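Local coordinates for protein yncA (Salmonella typhimurium, PDB 3DR6) that probably transfers an acetyl group from acetyl-coenzyme A to an acceptor substrate, as a member of the GNAT acetyltransferase family, at residues 20-25 and 35-40. Sequence-based numbering, arbitrary orientation.
Sequences IYNHAV and RTVDTD
Asn22 grips the backbone of Val37 with both ends of its carboxamide, and two hydrogen bonds document this. Val37 N donates to Asn22 OD1 at 2.9 Å with an N-H...O angle of 162°. This nitrogen sits 24° off the plane of the side-chain carbonyl. In the other direction, Asn22 ND2 gives a nearly straight bond to Val37 O at 3.0 Å, and that oxygen lies close to the amide plane. Since N and O of a single residue are engaged together, the carboxamide is fixed against rotation and its O and N ends are told apart. CG of Asn22 stands beside its own backbone N and anti to the carbonyl carbon (chi1 -73°), which directs the amide outward from the helix to the passing chain. Thr36 crosses this side chain at about a right angle, its CG2 resting 3.7 Å from Asn22 CG. Val37 also makes an apolar contact, with its CG2 3.7 Å from Tyr21 CD2. Farther along that ring, a water lying in the ring plane joins Tyr21 OH (2.9 Å) to Arg35 O, to which it donates a hydrogen bond (2.7 Å). Val25 packs against the same carbonyl, its CG1 3.5 Å from Arg35 O. Beyond the contact, Arg42 makes a cation-pi interaction with Tyr21, and Asp38 N-caps helix 39-52 through Asn41 N. The arrangement, an asparagine side chain pairing with an extended backbone, ties helix 14-27 to the connection into helix 39-52; in the GNAT fold the segment joining these first two helices often borders the acceptor-substrate site.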
ATOM      1  N   ILE C  20     -10.882 -21.390   1.350  1.00 17.27           N
ATOM      2  CA  ILE C  20     -11.562 -20.109   1.519  1.00 17.10           C
ATOM      3  C   ILE C  20     -10.838 -18.996   0.728  1.00 17.62           C
ATOM      4  O   ILE C  20     -11.497 -18.176   0.073  1.00 17.97           O
ATOM      5  CB  ILE C  20     -11.721 -19.729   3.005  1.00 16.74           C
ATOM      6  CG1 ILE C  20     -12.626 -20.745   3.714  1.00 15.78           C
ATOM      7  CG2 ILE C  20     -12.287 -18.320   3.128  1.00 18.43           C
ATOM      8  CD1 ILE C  20     -12.474 -20.791   5.246  1.00 14.11           C
ATOM      9  N   TYR C  21      -9.502 -18.976   0.812  1.00 17.97           N
ATOM     10  CA  TYR C  21      -8.655 -18.022   0.044  1.00 18.60           C
ATOM     11  C   TYR C  21      -8.914 -18.127  -1.466  1.00 19.07           C
ATOM     12  O   TYR C  21      -9.172 -17.108  -2.140  1.00 19.02           O
ATOM     13  CB  TYR C  21      -7.157 -18.265   0.335  1.00 19.13           C
ATOM     14  CG  TYR C  21      -6.228 -17.352  -0.437  1.00 20.00           C
ATOM     15  CD1 TYR C  21      -5.871 -16.114   0.087  1.00 21.29           C
ATOM     16  CD2 TYR C  21      -5.714 -17.720  -1.691  1.00 21.64           C
ATOM     17  CE1 TYR C  21      -5.021 -15.267  -0.616  1.00 21.73           C
ATOM     18  CE2 TYR C  21      -4.843 -16.866  -2.397  1.00 22.52           C
ATOM     19  CZ  TYR C  21      -4.511 -15.643  -1.839  1.00 21.86           C
ATOM     20  OH  TYR C  21      -3.672 -14.752  -2.500  1.00 22.24           O
ATOM     21  N   ASN C  22      -8.841 -19.352  -1.987  1.00 18.89           N
ATOM     22  CA  ASN C  22      -9.072 -19.627  -3.413  1.00 19.07           C
ATOM     23  C   ASN C  22     -10.474 -19.273  -3.875  1.00 19.30           C
ATOM     24  O   ASN C  22     -10.641 -18.763  -4.985  1.00 19.17           O
ATOM     25  CB  ASN C  22      -8.749 -21.091  -3.749  1.00 19.38           C
ATOM     26  CG  ASN C  22      -7.256 -21.361  -3.749  1.00 19.18           C
ATOM     27  OD1 ASN C  22      -6.447 -20.430  -3.848  1.00 20.86           O
ATOM     28  ND2 ASN C  22      -6.878 -22.642  -3.648  1.00 19.60           N
ATOM     29  N   HIS C  23     -11.469 -19.532  -3.030  1.00 19.56           N
ATOM     30  CA  HIS C  23     -12.821 -19.052  -3.307  1.00 20.09           C
ATOM     31  C   HIS C  23     -12.841 -17.520  -3.474  1.00 20.10           C
ATOM     32  O   HIS C  23     -13.408 -16.999  -4.449  1.00 19.91           O
ATOM     33  CB  HIS C  23     -13.817 -19.450  -2.219  1.00 20.15           C
ATOM     34  CG  HIS C  23     -15.123 -18.730  -2.344  1.00 20.84           C
ATOM     35  ND1 HIS C  23     -15.441 -17.627  -1.583  1.00 21.72           N
ATOM     36  CD2 HIS C  23     -16.145 -18.891  -3.215  1.00 19.93           C
ATOM     37  CE1 HIS C  23     -16.621 -17.165  -1.956  1.00 20.75           C
ATOM     38  NE2 HIS C  23     -17.075 -17.924  -2.936  1.00 23.59           N
ATOM     39  N   ALA C  24     -12.232 -16.817  -2.515  1.00 19.49           N
ATOM     40  CA  ALA C  24     -12.177 -15.351  -2.574  1.00 19.56           C
ATOM     41  C   ALA C  24     -11.523 -14.910  -3.891  1.00 19.58           C
ATOM     42  O   ALA C  24     -12.036 -14.026  -4.592  1.00 19.83           O
ATOM     43  CB  ALA C  24     -11.420 -14.805  -1.389  1.00 19.76           C
ATOM     44  N   VAL C  25     -10.417 -15.566  -4.233  1.00 18.98           N
ATOM     45  CA  VAL C  25      -9.640 -15.257  -5.450  1.00 19.25           C
ATOM     46  C   VAL C  25     -10.453 -15.463  -6.739  1.00 19.38           C
ATOM     47  O   VAL C  25     -10.451 -14.609  -7.627  1.00 19.13           O
ATOM     48  CB  VAL C  25      -8.323 -16.107  -5.504  1.00 19.26           C
ATOM     49  CG1 VAL C  25      -7.714 -16.130  -6.916  1.00 18.88           C
ATOM     50  CG2 VAL C  25      -7.304 -15.592  -4.481  1.00 19.72           C
ATOM     51  N   ARG C  35      -4.908 -15.664  -9.159  1.00 27.78           N
ATOM     52  CA  ARG C  35      -4.648 -17.097  -9.253  1.00 28.97           C
ATOM     53  C   ARG C  35      -4.710 -17.809  -7.901  1.00 28.13           C
ATOM     54  O   ARG C  35      -4.388 -17.250  -6.841  1.00 27.71           O
ATOM     55  CB  ARG C  35      -3.314 -17.408  -9.952  1.00 29.55           C
ATOM     56  CG  ARG C  35      -3.311 -17.200 -11.470  1.00 33.12           C
ATOM     57  CD  ARG C  35      -2.503 -15.976 -11.864  1.00 39.02           C
ATOM     58  NE  ARG C  35      -1.055 -16.220 -11.851  1.00 43.07           N
ATOM     59  CZ  ARG C  35      -0.245 -16.048 -10.797  1.00 45.12           C
ATOM     60  NH1 ARG C  35      -0.719 -15.632  -9.623  1.00 46.89           N
ATOM     61  NH2 ARG C  35       1.057 -16.298 -10.912  1.00 45.20           N
ATOM     62  N   THR C  36      -5.133 -19.060  -7.977  1.00 28.47           N
ATOM     63  CA  THR C  36      -5.270 -19.916  -6.811  1.00 28.33           C
ATOM     64  C   THR C  36      -3.889 -20.356  -6.321  1.00 28.38           C
ATOM     65  O   THR C  36      -2.903 -20.305  -7.071  1.00 28.60           O
ATOM     66  CB  THR C  36      -6.112 -21.137  -7.160  1.00 28.73           C
ATOM     67  OG1 THR C  36      -5.592 -21.729  -8.354  1.00 29.16           O
ATOM     68  CG2 THR C  36      -7.574 -20.735  -7.402  1.00 29.07           C
ATOM     69  N   VAL C  37      -3.809 -20.764  -5.059  1.00 28.03           N
ATOM     70  CA  VAL C  37      -2.568 -21.281  -4.507  1.00 28.03           C
ATOM     71  C   VAL C  37      -2.826 -22.692  -3.972  1.00 28.03           C
ATOM     72  O   VAL C  37      -3.973 -23.147  -3.932  1.00 27.76           O
ATOM     73  CB  VAL C  37      -1.982 -20.361  -3.381  1.00 27.95           C
ATOM     74  CG1 VAL C  37      -1.527 -18.995  -3.948  1.00 28.07           C
ATOM     75  CG2 VAL C  37      -2.967 -20.199  -2.200  1.00 27.31           C
ATOM     76  N   ASP C  38      -1.769 -23.380  -3.565  1.00 28.25           N
ATOM     77  CA  ASP C  38      -1.954 -24.666  -2.904  1.00 28.65           C
ATOM     78  C   ASP C  38      -1.797 -24.569  -1.386  1.00 28.39           C
ATOM     79  O   ASP C  38      -1.459 -23.510  -0.861  1.00 28.19           O
ATOM     80  CB  ASP C  38      -1.053 -25.750  -3.517  1.00 28.97           C
ATOM     81  CG  ASP C  38       0.428 -25.403  -3.467  1.00 30.08           C
ATOM     82  OD1 ASP C  38       0.858 -24.557  -2.655  1.00 32.52           O
ATOM     83  OD2 ASP C  38       1.182 -26.015  -4.256  1.00 33.11           O
ATOM     84  N   THR C  39      -2.065 -25.669  -0.687  1.00 28.39           N
ATOM     85  CA  THR C  39      -1.961 -25.694   0.780  1.00 28.89           C
ATOM     86  C   THR C  39      -0.554 -25.341   1.286  1.00 29.22           C
ATOM     87  O   THR C  39      -0.422 -24.637   2.292  1.00 28.77           O
ATOM     88  CB  THR C  39      -2.410 -27.051   1.365  1.00 29.02           C
ATOM     89  OG1 THR C  39      -3.758 -27.323   0.957  1.00 28.82           O
ATOM     90  CG2 THR C  39      -2.348 -27.042   2.893  1.00 29.58           C
ATOM     91  N   ASP C  40       0.484 -25.824   0.594  1.00 29.64           N
ATOM     92  CA  ASP C  40       1.873 -25.514   0.974  1.00 30.39           C
ATOM     93  C   ASP C  40       2.142 -24.008   0.971  1.00 30.18           C
ATOM     94  O   ASP C  40       2.892 -23.489   1.815  1.00 29.61           O
ATOM     95  CB  ASP C  40       2.869 -26.223   0.052  1.00 31.04           C
ATOM     96  CG  ASP C  40       3.128 -27.666   0.471  1.00 33.07           C
ATOM     97  OD1 ASP C  40       3.562 -27.890   1.628  1.00 35.40           O
ATOM     98  OD2 ASP C  40       2.902 -28.575  -0.360  1.00 36.39           O
TER
HETATM   99  O   HOH W   1      -3.093 -15.547  -5.207  1.00 30.51           O